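Local coordinates for protein D-glycero-alpha-D-manno-heptose 7-phosphate kinase (Campylobacter jejuni subsp. jejuni, PDB 4N3O) that phosphorylates D-glycero-alpha-D-manno-heptose 7-phosphate at C-1 with ATP, giving the 1,7-bisphosphate, an early step towards GDP-heptose for the capsule, at residues A[58-63]-A[104-109]; A[8-13]-A[43-48]; A[100-105]-A[128-133]. One frame throughout, in Å; residues are numbered along the deposited sequence. Where two conformers were deposited one is given.

Overall arrangement
Three contacts sit together in the N-terminal part of this GHMP kinase, their centres about 10 Å (1 and 2), 12 Å (2 and 3) and 14 Å (1 and 3) apart. Interactions 1 and 2 are neighbouring strand pairs of one mixed sheet, in the order 6-21, 42-50, 102-108, 55-60; H105 N and T47 O probably join them through a hydrogen bond. Interaction 3 lays helix 118-134 against that sheet and shares L104 and H105 with interaction 1. Along the chain, interaction 2 closes before the other two open. Interactions 1 and 2 also touch the second subunit, and interaction 1 holds S60, which by similarity probably binds ATP.

Interaction 1. Residues A[58-63]-A[104-109]; sequences FDSPDT and LHTYSD
D59 and H105 meet at the edge of the imidazole: ND1 of H105 gives its hydrogen to OD2 of D59 at 3.0 Å, almost straight (167°) and in the ring plane. The oxygen uses its anti lone pair, and the carboxylate stands nearly perpendicular to the ring. With NE2 bonded to S103 OG, the imidazole is held at both nitrogens and its rotation is fixed. Between the backbones, D59 N reaches L104 O at 2.7 Å and T106 N reaches D59 O at 2.9 Å, the usual exchange of two parallel strands.

Past the strand end, the chain turns into a 3-10 segment and D62 takes over. Its CG sits between backbone N and carbonyl carbon (chi1 53°), which brings the carboxylate over the CA of Y107; S108 N then bonds OD2 of D62 at 2.9 Å, arriving from above the carboxylate plane, 52° out of it. A water ties OD1 of D62, OG of S60 and OG1 of T106 together. S60 OG also shares a 2.6 Å hydrogen bond with T63 OG1, so the turn is braced from within.

On the face opposite D59 and H105, CD1 of F58 packs on CB of L104 at 4.0 Å, and helix 82-96 covers them through K85 and F84. P61, D62, H105 and Y107 touch the second subunit.

Strand 55-60 runs parallel to 102-108, and the chain between them forms hairpin strand 65-70 and then helix 82-96 on the F58-L104 face, making a left-handed beta-alpha-beta crossover. That unit is characteristic of the GHMP kinase N-terminal domain, where S60, by similarity to relatives, probably binds ATP.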
ATOM      1  N   PHE A  58      20.548 -18.024   9.376  1.00 49.48           N
ATOM      2  CA  PHE A  58      20.010 -17.284   8.255  1.00 48.78           C
ATOM      3  C   PHE A  58      18.726 -18.017   7.897  1.00 51.49           C
ATOM      4  O   PHE A  58      18.781 -19.207   7.564  1.00 51.84           O
ATOM      5  CB  PHE A  58      20.960 -17.299   7.055  1.00 51.62           C
ATOM      6  CG  PHE A  58      22.283 -16.621   7.297  1.00 52.68           C
ATOM      7  CD1 PHE A  58      22.339 -15.327   7.796  1.00 53.10           C
ATOM      8  CD2 PHE A  58      23.463 -17.225   6.905  1.00 55.48           C
ATOM      9  CE1 PHE A  58      23.550 -14.686   7.972  1.00 54.54           C
ATOM     10  CE2 PHE A  58      24.682 -16.589   7.082  1.00 56.27           C
ATOM     11  CZ  PHE A  58      24.726 -15.324   7.619  1.00 55.49           C
ATOM     12  N   ASP A  59      17.586 -17.314   7.954  1.00 50.03           N
ATOM     13  CA  ASP A  59      16.270 -17.917   7.733  1.00 49.24           C
ATOM     14  C   ASP A  59      15.441 -17.180   6.678  1.00 46.71           C
ATOM     15  O   ASP A  59      14.963 -16.078   6.904  1.00 44.00           O
ATOM     16  CB  ASP A  59      15.522 -17.939   9.062  1.00 50.55           C
ATOM     17  CG  ASP A  59      14.128 -18.536   8.950  1.00 55.29           C
ATOM     18  OD1 ASP A  59      13.864 -19.324   8.012  1.00 57.33           O
ATOM     19  OD2 ASP A  59      13.297 -18.225   9.828  1.00 54.80           O
ATOM     20  N   SER A  60      15.257 -17.833   5.539  1.00 48.98           N
ATOM     21  CA  SER A  60      14.542 -17.276   4.398  1.00 49.20           C
ATOM     22  C   SER A  60      13.483 -18.278   3.914  1.00 50.15           C
ATOM     23  O   SER A  60      13.711 -19.010   2.954  1.00 52.54           O
ATOM     24  CB  SER A  60      15.567 -16.967   3.300  1.00 49.27           C
ATOM     25  OG  SER A  60      14.966 -16.680   2.055  1.00 52.82           O
ATOM     26  N   PRO A  61      12.319 -18.314   4.582  1.00 48.57           N
ATOM     27  CA  PRO A  61      11.252 -19.274   4.247  1.00 50.32           C
ATOM     28  C   PRO A  61      10.608 -19.120   2.865  1.00 53.60           C
ATOM     29  O   PRO A  61      10.206 -20.119   2.272  1.00 60.35           O
ATOM     30  CB  PRO A  61      10.223 -19.056   5.354  1.00 49.11           C
ATOM     31  CG  PRO A  61      10.475 -17.674   5.843  1.00 48.56           C
ATOM     32  CD  PRO A  61      11.961 -17.490   5.746  1.00 48.45           C
ATOM     33  N   ASP A  62      10.514 -17.904   2.345  1.00 52.87           N
ATOM     34  CA  ASP A  62       9.939 -17.736   1.014  1.00 55.33           C
ATOM     35  C   ASP A  62      10.786 -18.437  -0.064  1.00 60.16           C
ATOM     36  O   ASP A  62      10.297 -18.695  -1.157  1.00 66.49           O
ATOM     37  CB  ASP A  62       9.670 -16.250   0.681  1.00 52.99           C
ATOM     38  CG  ASP A  62      10.888 -15.369   0.876  1.00 50.46           C
ATOM     39  OD1 ASP A  62      11.779 -15.717   1.698  1.00 53.70           O
ATOM     40  OD2 ASP A  62      10.942 -14.316   0.224  1.00 42.81           O
ATOM     41  N   THR A  63      12.040 -18.761   0.253  1.00 65.16           N
ATOM     42  CA  THR A  63      12.904 -19.507  -0.677  1.00 66.47           C
ATOM     43  C   THR A  63      13.199 -20.906  -0.117  1.00 69.43           C
ATOM     44  O   THR A  63      14.037 -21.627  -0.661  1.00 74.03           O
ATOM     45  CB  THR A  63      14.250 -18.786  -0.951  1.00 68.07           C
ATOM     46  OG1 THR A  63      14.984 -18.630   0.270  1.00 70.43           O
ATOM     47  CG2 THR A  63      14.027 -17.407  -1.572  1.00 67.47           C
ATOM     48  N   LEU A 104      18.992 -14.100  11.387  1.00 47.03           N
ATOM     49  CA  LEU A 104      18.504 -13.164  10.397  1.00 42.73           C
ATOM     50  C   LEU A 104      17.356 -13.824   9.643  1.00 45.48           C
ATOM     51  O   LEU A 104      17.536 -14.906   9.070  1.00 48.13           O
ATOM     52  CB  LEU A 104      19.631 -12.813   9.425  1.00 43.42           C
ATOM     53  CG  LEU A 104      19.279 -11.823   8.316  1.00 43.39           C
ATOM     54  CD1 LEU A 104      18.963 -10.472   8.934  1.00 43.41           C
ATOM     55  CD2 LEU A 104      20.396 -11.707   7.301  1.00 43.86           C
ATOM     56  N   HIS A 105      16.186 -13.179   9.628  1.00 39.77           N
ATOM     57  CA  HIS A 105      15.012 -13.768   8.992  1.00 41.71           C
ATOM     58  C   HIS A 105      14.492 -12.806   7.940  1.00 41.28           C
ATOM     59  O   HIS A 105      14.333 -11.636   8.239  1.00 44.73           O
ATOM     60  CB  HIS A 105      13.929 -14.008  10.053  1.00 41.90           C
ATOM     61  CG  HIS A 105      14.432 -14.652  11.307  1.00 41.12           C
ATOM     62  ND1 HIS A 105      14.268 -15.993  11.574  1.00 45.66           N
ATOM     63  CD2 HIS A 105      15.093 -14.136  12.372  1.00 41.47           C
ATOM     64  CE1 HIS A 105      14.797 -16.275  12.754  1.00 44.54           C
ATOM     65  NE2 HIS A 105      15.301 -15.162  13.260  1.00 44.40           N
ATOM     66  N   THR A 106      14.213 -13.278   6.725  1.00 42.54           N
ATOM     67  CA  THR A 106      13.731 -12.380   5.664  1.00 43.12           C
ATOM     68  C   THR A 106      12.671 -12.986   4.764  1.00 44.99           C
ATOM     69  O   THR A 106      12.531 -14.207   4.684  1.00 41.66           O
ATOM     70  CB  THR A 106      14.864 -11.997   4.710  1.00 45.18           C
ATOM     71  OG1 THR A 106      15.313 -13.164   4.017  1.00 45.51           O
ATOM     72  CG2 THR A 106      16.015 -11.408   5.460  1.00 50.31           C
ATOM     73  N   TYR A 107      11.935 -12.119   4.069  1.00 43.16           N
ATOM     74  CA  TYR A 107      10.946 -12.573   3.082  1.00 42.65           C
ATOM     75  C   TYR A 107      10.454 -11.387   2.268  1.00 42.13           C
ATOM     76  O   TYR A 107      10.443 -10.242   2.741  1.00 41.80           O
ATOM     77  CB  TYR A 107       9.758 -13.349   3.707  1.00 43.90           C
ATOM     78  CG  TYR A 107       8.658 -12.503   4.301  1.00 42.56           C
ATOM     79  CD1 TYR A 107       8.719 -12.067   5.606  1.00 40.22           C
ATOM     80  CD2 TYR A 107       7.549 -12.153   3.546  1.00 48.73           C
ATOM     81  CE1 TYR A 107       7.719 -11.295   6.145  1.00 42.18           C
ATOM     82  CE2 TYR A 107       6.526 -11.386   4.082  1.00 46.89           C
ATOM     83  CZ  TYR A 107       6.624 -10.956   5.380  1.00 45.15           C
ATOM     84  OH  TYR A 107       5.629 -10.167   5.915  1.00 52.78           O
ATOM     85  N   SER A 108      10.034 -11.676   1.049  1.00 43.05           N
ATOM     86  CA  SER A 108       9.576 -10.659   0.126  1.00 44.19           C
ATOM     87  C   SER A 108       8.096 -10.730  -0.086  1.00 43.76           C
ATOM     88  O   SER A 108       7.523 -11.801  -0.011  1.00 47.54           O
ATOM     89  CB  SER A 108      10.253 -10.864  -1.232  1.00 44.58           C
ATOM     90  OG  SER A 108       9.629 -10.039  -2.214  1.00 42.86           O
ATOM     91  N   ASP A 109       7.471  -9.590  -0.374  1.00 44.29           N
ATOM     92  CA  ASP A 109       6.025  -9.579  -0.672  1.00 42.56           C
ATOM     93  C   ASP A 109       5.709 -10.113  -2.066  1.00 46.44           C
ATOM     94  O   ASP A 109       4.548 -10.380  -2.364  1.00 49.95           O
ATOM     95  CB  ASP A 109       5.450  -8.174  -0.553  1.00 40.52           C
ATOM     96  CG  ASP A 109       5.339  -7.715   0.860  1.00 38.49           C
ATOM     97  OD1 ASP A 109       5.214  -8.578   1.732  1.00 42.05           O
ATOM     98  OD2 ASP A 109       5.365  -6.495   1.112  1.00 37.50           O
TER
HETATM   99  O   HOH W   1      13.796 -14.203   1.658  1.00 49.25           O

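Interaction 2. Residues A[8-13]-A[43-48]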
ATOM      1  N   ARG A   8      14.380  -4.625  13.086  1.00 35.19           N
ATOM      2  CA  ARG A   8      13.616  -4.981  11.928  1.00 34.06           C
ATOM      3  C   ARG A   8      13.861  -3.918  10.899  1.00 32.93           C
ATOM      4  O   ARG A   8      14.108  -2.763  11.254  1.00 29.82           O
ATOM      5  CB  ARG A   8      12.106  -5.039  12.211  1.00 35.05           C
ATOM      6  CG  ARG A   8      11.666  -5.984  13.335  1.00 37.13           C
ATOM      7  CD  ARG A   8      10.210  -6.392  13.156  1.00 37.18           C
ATOM      8  NE  ARG A   8       9.599  -6.766  14.418  1.00 40.49           N
ATOM      9  CZ  ARG A   8       9.753  -7.946  15.016  1.00 44.01           C
ATOM     10  NH1 ARG A   8       9.167  -8.148  16.175  1.00 44.61           N
ATOM     11  NH2 ARG A   8      10.511  -8.910  14.482  1.00 42.73           N
ATOM     12  N   THR A   9      13.818  -4.309   9.630  1.00 30.67           N
ATOM     13  CA  THR A   9      13.909  -3.344   8.545  1.00 31.75           C
ATOM     14  C   THR A   9      12.863  -3.714   7.484  1.00 31.86           C
ATOM     15  O   THR A   9      12.470  -4.894   7.324  1.00 31.12           O
ATOM     16  CB  THR A   9      15.315  -3.232   7.893  1.00 30.86           C
ATOM     17  OG1 THR A   9      15.600  -4.387   7.115  1.00 27.55           O
ATOM     18  CG2 THR A   9      16.386  -3.055   8.933  1.00 33.78           C
ATOM     19  N   GLN A  10      12.436  -2.693   6.762  1.00 30.37           N
ATOM     20  CA  GLN A  10      11.441  -2.826   5.707  1.00 31.89           C
ATOM     21  C   GLN A  10      11.964  -1.966   4.552  1.00 32.28           C
ATOM     22  O   GLN A  10      12.261  -0.780   4.729  1.00 32.61           O
ATOM     23  CB  GLN A  10      10.098  -2.352   6.238  1.00 33.24           C
ATOM     24  CG  GLN A  10       8.976  -2.442   5.242  1.00 41.47           C
ATOM     25  CD  GLN A  10       7.617  -2.072   5.833  1.00 45.18           C
ATOM     26  OE1 GLN A  10       7.472  -1.807   7.039  1.00 40.85           O
ATOM     27  NE2 GLN A  10       6.613  -2.064   4.980  1.00 44.51           N
ATOM     28  N   THR A  11      12.089  -2.575   3.383  1.00 33.06           N
ATOM     29  CA  THR A  11      12.697  -1.942   2.234  1.00 31.36           C
ATOM     30  C   THR A  11      11.788  -2.121   1.042  1.00 31.28           C
ATOM     31  O   THR A  11      11.396  -3.227   0.721  1.00 31.67           O
ATOM     32  CB  THR A  11      14.048  -2.636   1.944  1.00 36.11           C
ATOM     33  OG1 THR A  11      14.819  -2.737   3.163  1.00 36.46           O
ATOM     34  CG2 THR A  11      14.840  -1.889   0.866  1.00 34.33           C
ATOM     35  N   PRO A  12      11.464  -1.032   0.355  1.00 32.23           N
ATOM     36  CA  PRO A  12      10.547  -1.177  -0.751  1.00 31.49           C
ATOM     37  C   PRO A  12      11.164  -1.627  -2.050  1.00 32.03           C
ATOM     38  O   PRO A  12      12.335  -1.386  -2.309  1.00 36.36           O
ATOM     39  CB  PRO A  12      10.015   0.255  -0.926  1.00 32.13           C
ATOM     40  CG  PRO A  12      11.143   1.116  -0.510  1.00 31.72           C
ATOM     41  CD  PRO A  12      11.874   0.370   0.566  1.00 31.27           C
ATOM     42  N   LEU A  13      10.351  -2.277  -2.867  1.00 34.16           N
ATOM     43  CA  LEU A  13      10.736  -2.675  -4.202  1.00 33.01           C
ATOM     44  C   LEU A  13      10.502  -1.453  -5.082  1.00 33.05           C
ATOM     45  O   LEU A  13       9.988  -0.430  -4.616  1.00 30.39           O
ATOM     46  CB  LEU A  13       9.888  -3.843  -4.673  1.00 35.62           C
ATOM     47  CG  LEU A  13      10.103  -5.106  -3.834  1.00 39.32           C
ATOM     48  CD1 LEU A  13       9.174  -6.218  -4.305  1.00 42.83           C
ATOM     49  CD2 LEU A  13      11.541  -5.577  -3.931  1.00 40.87           C
ATOM     50  N   TYR A  43       7.329  -4.941  -0.306  1.00 33.57           N
ATOM     51  CA  TYR A  43       8.549  -4.881   0.435  1.00 33.78           C
ATOM     52  C   TYR A  43       9.262  -6.182   0.710  1.00 33.70           C
ATOM     53  O   TYR A  43       8.704  -7.276   0.590  1.00 37.45           O
ATOM     54  CB  TYR A  43       8.192  -4.325   1.836  1.00 34.26           C
ATOM     55  CG  TYR A  43       7.480  -2.985   1.887  1.00 33.01           C
ATOM     56  CD1 TYR A  43       8.200  -1.801   1.867  1.00 31.78           C
ATOM     57  CD2 TYR A  43       6.081  -2.902   2.031  1.00 34.22           C
ATOM     58  CE1 TYR A  43       7.563  -0.571   1.948  1.00 34.18           C
ATOM     59  CE2 TYR A  43       5.431  -1.663   2.104  1.00 31.20           C
ATOM     60  CZ  TYR A  43       6.186  -0.509   2.080  1.00 32.93           C
ATOM     61  OH  TYR A  43       5.589   0.722   2.155  1.00 35.43           O
ATOM     62  N   ILE A  44      10.504  -6.010   1.135  1.00 33.17           N
ATOM     63  CA  ILE A  44      11.335  -7.078   1.651  1.00 35.69           C
ATOM     64  C   ILE A  44      11.449  -6.767   3.141  1.00 34.92           C
ATOM     65  O   ILE A  44      11.806  -5.649   3.522  1.00 32.22           O
ATOM     66  CB  ILE A  44      12.708  -7.147   0.982  1.00 37.35           C
ATOM     67  CG1 ILE A  44      12.504  -7.745  -0.409  1.00 40.45           C
ATOM     68  CG2 ILE A  44      13.656  -8.013   1.815  1.00 37.37           C
ATOM     69  CD1 ILE A  44      13.760  -8.017  -1.176  1.00 43.21           C
ATOM     70  N   HIS A  45      11.117  -7.759   3.964  1.00 35.33           N
ATOM     71  CA  HIS A  45      11.082  -7.607   5.399  1.00 34.60           C
ATOM     72  C   HIS A  45      12.245  -8.365   5.987  1.00 33.46           C
ATOM     73  O   HIS A  45      12.512  -9.481   5.589  1.00 36.54           O
ATOM     74  CB  HIS A  45       9.769  -8.187   5.960  1.00 33.89           C
ATOM     75  CG  HIS A  45       8.551  -7.734   5.224  1.00 37.13           C
ATOM     76  ND1 HIS A  45       7.804  -6.650   5.624  1.00 37.55           N
ATOM     77  CD2 HIS A  45       7.964  -8.200   4.091  1.00 39.65           C
ATOM     78  CE1 HIS A  45       6.806  -6.468   4.773  1.00 39.45           C
ATOM     79  NE2 HIS A  45       6.877  -7.399   3.839  1.00 39.25           N
ATOM     80  N   CYS A  46      12.938  -7.747   6.934  0.60 33.75           N
ATOM     81  CA  CYS A  46      14.068  -8.376   7.607  0.60 36.59           C
ATOM     82  C   CYS A  46      13.973  -8.199   9.107  0.60 37.50           C
ATOM     83  O   CYS A  46      13.658  -7.114   9.588  0.60 37.73           O
ATOM     84  CB  CYS A  46      15.402  -7.765   7.155  0.60 37.21           C
ATOM     85  SG  CYS A  46      15.786  -8.007   5.409  0.60 37.57           S
ATOM     86  N   THR A  47      14.239  -9.278   9.833  1.00 37.09           N
ATOM     87  CA  THR A  47      14.295  -9.245  11.285  1.00 38.47           C
ATOM     88  C   THR A  47      15.669  -9.812  11.693  1.00 41.63           C
ATOM     89  O   THR A  47      16.066 -10.900  11.245  1.00 40.83           O
ATOM     90  CB  THR A  47      13.185 -10.067  11.937  1.00 37.43           C
ATOM     91  OG1 THR A  47      11.953  -9.367  11.809  1.00 40.80           O
ATOM     92  CG2 THR A  47      13.451 -10.241  13.388  1.00 40.11           C
ATOM     93  N   LEU A  48      16.384  -9.082  12.541  1.00 41.16           N
ATOM     94  CA  LEU A  48      17.692  -9.536  13.010  1.00 42.92           C
ATOM     95  C   LEU A  48      17.640  -9.624  14.521  1.00 44.09           C
ATOM     96  O   LEU A  48      17.423  -8.606  15.192  1.00 44.83           O
ATOM     97  CB  LEU A  48      18.793  -8.573  12.565  1.00 43.50           C
ATOM     98  CG  LEU A  48      20.263  -8.979  12.773  1.00 45.14           C
ATOM     99  CD1 LEU A  48      21.165  -7.974  12.083  1.00 45.73           C
ATOM    100  CD2 LEU A  48      20.632  -9.086  14.240  1.00 47.45           C
TER
HETATM  101  O   HOH W   2      14.217  -4.805   4.734  1.00 31.47           O
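The Y43 ring carries Q10 over one face. NE2 of Q10 stands 3.0 Å above the ring plane, over its centre, with the amide turned steeply to the ring (78°), and CG of Q10 makes a CH-pi contact 4.0 Å from the Y43 centroid. An extended Q10 chain, CG anti to the backbone N (chi1 -180°), lays the amide there. The T11 carbonyl lies at the ring's edge, while P12 CB packs on CE1 of Y43 at 3.9 Å.

The R8 guanidinium is met at its edge: NH2 gives a hydrogen bond to T47 OG1 at 3.1 Å, in plane, the side chains running side by side. R8 NE forms a salt bridge with E197 of the second subunit.

Backbone bonds join the antiparallel pairs T9-C46 and T11-I44, each in both directions. On their face a water bridges T9 OG1, T11 OG1 and I44 O, T9 OG1 also bonding G125 O of helix 118-134.

The chemistry divides by face: the T9 and T11 hydroxyls share a water against the helix, whereas on the other face the amide probably presents partial positive charge to the Y43 pi cloud and R8 ties the strand pair to the second subunit.

Interaction 3. Residues A[100-105]-A[128-133]; sequences LSFSLH and KAFAEW
F130 presents its edge to the face of F102 in a T-shaped stack, centroids 5.2 Å apart and planes at 90°. The touching atoms are CZ and CE1 of F130; CE1 lies over the F102 ring but offset toward its rim, and the closest approach is CZ of F130 to CZ of F102, at 3.7 Å. F102 can receive it because a chi1 of 64° tucks the ring in over its own backbone and sends it off the strand to the helix.

Apolar packing of W133 completes the contact one turn further on. A chi1 of 173° turns its indole back toward the strand, and the far corner, CH2 of W133, touches CB of L100 at 4.2 Å and CB of F102 at 4.0 Å. The indole crosses the F102 side chain at about a right angle. L48 of the adjoining strand lies against F102, F130 and W133 alike.

The fold here is that of the GHMP kinase N-terminal domain, a mixed sheet with helices on one face. Helix 118-134 lies on the sheet, and its first residues belong to the G113-S119 stretch that by similarity binds ATP; the aromatic contact is at the opposite, C-terminal end.

Among polar atoms, the carbonyl O of S101 is a van der Waals neighbour of W133 CH2 at 3.9 Å. Hydrogen bonds do not cross between the segments. W133 N bonds A129 O at 3.0 Å along the helix, the carbonyls of E132 and W133 are taken by R341, and S101, whose CB points away from the helix, bonds K55 O through OG.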
ATOM      1  N   LEU A 100      30.138 -12.328  15.306  1.00 61.49           N
ATOM      2  CA  LEU A 100      28.866 -11.880  15.867  1.00 60.60           C
ATOM      3  C   LEU A 100      27.924 -13.070  15.947  1.00 59.77           C
ATOM      4  O   LEU A 100      28.049 -14.022  15.158  1.00 58.04           O
ATOM      5  CB  LEU A 100      28.254 -10.795  14.980  1.00 56.36           C
ATOM      6  CG  LEU A 100      29.155  -9.597  14.661  1.00 54.06           C
ATOM      7  CD1 LEU A 100      28.530  -8.793  13.530  1.00 52.22           C
ATOM      8  CD2 LEU A 100      29.415  -8.727  15.887  1.00 52.84           C
ATOM      9  N   SER A 101      26.986 -13.019  16.891  1.00 57.78           N
ATOM     10  CA  SER A 101      26.019 -14.107  17.056  1.00 57.29           C
ATOM     11  C   SER A 101      24.597 -13.545  16.921  1.00 51.88           C
ATOM     12  O   SER A 101      24.205 -12.644  17.664  1.00 51.07           O
ATOM     13  CB  SER A 101      26.245 -14.815  18.392  1.00 59.11           C
ATOM     14  OG  SER A 101      25.461 -15.999  18.492  1.00 61.90           O
ATOM     15  N   PHE A 102      23.829 -14.091  15.979  1.00 48.67           N
ATOM     16  CA  PHE A 102      22.499 -13.575  15.676  1.00 48.63           C
ATOM     17  C   PHE A 102      21.756 -14.490  14.737  1.00 49.36           C
ATOM     18  O   PHE A 102      22.354 -15.394  14.153  1.00 49.45           O
ATOM     19  CB  PHE A 102      22.654 -12.263  14.908  1.00 48.01           C
ATOM     20  CG  PHE A 102      23.333 -12.447  13.569  1.00 47.25           C
ATOM     21  CD1 PHE A 102      24.715 -12.396  13.464  1.00 48.94           C
ATOM     22  CD2 PHE A 102      22.592 -12.741  12.436  1.00 45.84           C
ATOM     23  CE1 PHE A 102      25.342 -12.609  12.247  1.00 51.63           C
ATOM     24  CE2 PHE A 102      23.209 -12.938  11.211  1.00 48.48           C
ATOM     25  CZ  PHE A 102      24.586 -12.873  11.111  1.00 50.51           C
ATOM     26  N   SER A 103      20.459 -14.212  14.565  1.00 48.76           N
ATOM     27  CA  SER A 103      19.612 -14.916  13.598  1.00 47.52           C
ATOM     28  C   SER A 103      19.020 -13.838  12.691  1.00 47.84           C
ATOM     29  O   SER A 103      18.614 -12.793  13.170  1.00 46.67           O
ATOM     30  CB  SER A 103      18.504 -15.712  14.271  1.00 49.44           C
ATOM     31  OG  SER A 103      17.550 -14.871  14.884  1.00 47.94           O
ATOM     32  N   LEU A 104      18.992 -14.100  11.387  1.00 47.03           N
ATOM     33  CA  LEU A 104      18.504 -13.164  10.397  1.00 42.73           C
ATOM     34  C   LEU A 104      17.356 -13.824   9.643  1.00 45.48           C
ATOM     35  O   LEU A 104      17.536 -14.906   9.070  1.00 48.13           O
ATOM     36  CB  LEU A 104      19.631 -12.813   9.425  1.00 43.42           C
ATOM     37  CG  LEU A 104      19.279 -11.823   8.316  1.00 43.39           C
ATOM     38  CD1 LEU A 104      18.963 -10.472   8.934  1.00 43.41           C
ATOM     39  CD2 LEU A 104      20.396 -11.707   7.301  1.00 43.86           C
ATOM     40  N   HIS A 105      16.186 -13.179   9.628  1.00 39.77           N
ATOM     41  CA  HIS A 105      15.012 -13.768   8.992  1.00 41.71           C
ATOM     42  C   HIS A 105      14.492 -12.806   7.940  1.00 41.28           C
ATOM     43  O   HIS A 105      14.333 -11.636   8.239  1.00 44.73           O
ATOM     44  CB  HIS A 105      13.929 -14.008  10.053  1.00 41.90           C
ATOM     45  CG  HIS A 105      14.432 -14.652  11.307  1.00 41.12           C
ATOM     46  ND1 HIS A 105      14.268 -15.993  11.574  1.00 45.66           N
ATOM     47  CD2 HIS A 105      15.093 -14.136  12.372  1.00 41.47           C
ATOM     48  CE1 HIS A 105      14.797 -16.275  12.754  1.00 44.54           C
ATOM     49  NE2 HIS A 105      15.301 -15.162  13.260  1.00 44.40           N
ATOM     50  N   LYS A 128      21.208  -2.659   6.278  1.00 39.20           N
ATOM     51  CA  LYS A 128      20.581  -1.680   7.188  1.00 36.84           C
ATOM     52  C   LYS A 128      20.287  -2.276   8.549  1.00 36.67           C
ATOM     53  O   LYS A 128      20.360  -1.597   9.558  1.00 40.78           O
ATOM     54  CB  LYS A 128      19.292  -1.151   6.568  1.00 36.95           C
ATOM     55  CG  LYS A 128      18.580  -0.098   7.383  1.00 37.90           C
ATOM     56  CD  LYS A 128      19.364   1.198   7.533  1.00 39.76           C
ATOM     57  CE  LYS A 128      18.566   2.156   8.384  1.00 40.95           C
ATOM     58  NZ  LYS A 128      19.286   3.424   8.595  1.00 47.61           N
ATOM     59  N   ALA A 129      19.956  -3.555   8.574  1.00 37.09           N
ATOM     60  CA  ALA A 129      19.693  -4.227   9.828  1.00 38.41           C
ATOM     61  C   ALA A 129      20.973  -4.272  10.679  1.00 40.79           C
ATOM     62  O   ALA A 129      20.947  -3.988  11.872  1.00 39.22           O
ATOM     63  CB  ALA A 129      19.182  -5.627   9.562  1.00 40.30           C
ATOM     64  N   PHE A 130      22.091  -4.621  10.049  1.00 42.13           N
ATOM     65  CA  PHE A 130      23.385  -4.671  10.743  1.00 42.30           C
ATOM     66  C   PHE A 130      23.838  -3.288  11.196  1.00 42.57           C
ATOM     67  O   PHE A 130      24.350  -3.128  12.294  1.00 44.45           O
ATOM     68  CB  PHE A 130      24.472  -5.293   9.841  1.00 43.54           C
ATOM     69  CG  PHE A 130      24.398  -6.784   9.744  1.00 42.96           C
ATOM     70  CD1 PHE A 130      24.803  -7.570  10.813  1.00 44.58           C
ATOM     71  CD2 PHE A 130      23.963  -7.401   8.594  1.00 42.78           C
ATOM     72  CE1 PHE A 130      24.736  -8.942  10.745  1.00 45.72           C
ATOM     73  CE2 PHE A 130      23.903  -8.776   8.512  1.00 44.10           C
ATOM     74  CZ  PHE A 130      24.290  -9.551   9.588  1.00 45.75           C
ATOM     75  N   ALA A 131      23.656  -2.293  10.334  1.00 51.38           N
ATOM     76  CA  ALA A 131      24.046  -0.926  10.646  1.00 51.16           C
ATOM     77  C   ALA A 131      23.322  -0.370  11.881  1.00 51.99           C
ATOM     78  O   ALA A 131      23.941   0.262  12.735  1.00 54.21           O
ATOM     79  CB  ALA A 131      23.803  -0.030   9.439  1.00 50.46           C
ATOM     80  N   GLU A 132      22.021  -0.626  11.942  0.50 50.81           N
ATOM     81  CA  GLU A 132      21.159  -0.191  13.039  0.50 52.43           C
ATOM     82  C   GLU A 132      21.510  -0.910  14.338  0.50 53.32           C
ATOM     83  O   GLU A 132      21.560  -0.311  15.415  0.50 56.19           O
ATOM     84  CB  GLU A 132      19.712  -0.533  12.685  0.50 50.97           C
ATOM     85  CG  GLU A 132      18.667  -0.136  13.713  0.50 52.63           C
ATOM     86  CD  GLU A 132      18.358   1.345  13.697  0.50 54.02           C
ATOM     87  OE1 GLU A 132      19.279   2.142  13.426  0.50 54.55           O
ATOM     88  OE2 GLU A 132      17.195   1.703  13.961  0.50 53.55           O
ATOM     89  N   TRP A 133      21.743  -2.208  14.210  1.00 51.48           N
ATOM     90  CA  TRP A 133      22.046  -3.056  15.334  1.00 51.68           C
ATOM     91  C   TRP A 133      23.416  -2.728  15.944  1.00 53.30           C
ATOM     92  O   TRP A 133      23.563  -2.620  17.166  1.00 54.06           O
ATOM     93  CB  TRP A 133      22.018  -4.519  14.900  1.00 50.40           C
ATOM     94  CG  TRP A 133      22.477  -5.445  15.970  1.00 52.37           C
ATOM     95  CD1 TRP A 133      22.202  -5.346  17.302  1.00 54.39           C
ATOM     96  CD2 TRP A 133      23.221  -6.659  15.800  1.00 53.32           C
ATOM     97  NE1 TRP A 133      22.774  -6.397  17.982  1.00 58.57           N
ATOM     98  CE2 TRP A 133      23.400  -7.221  17.083  1.00 55.89           C
ATOM     99  CE3 TRP A 133      23.765  -7.319  14.694  1.00 52.25           C
ATOM    100  CZ2 TRP A 133      24.101  -8.410  17.292  1.00 55.76           C
ATOM    101  CZ3 TRP A 133      24.456  -8.503  14.902  1.00 53.26           C
ATOM    102  CH2 TRP A 133      24.617  -9.036  16.195  1.00 54.52           C
TER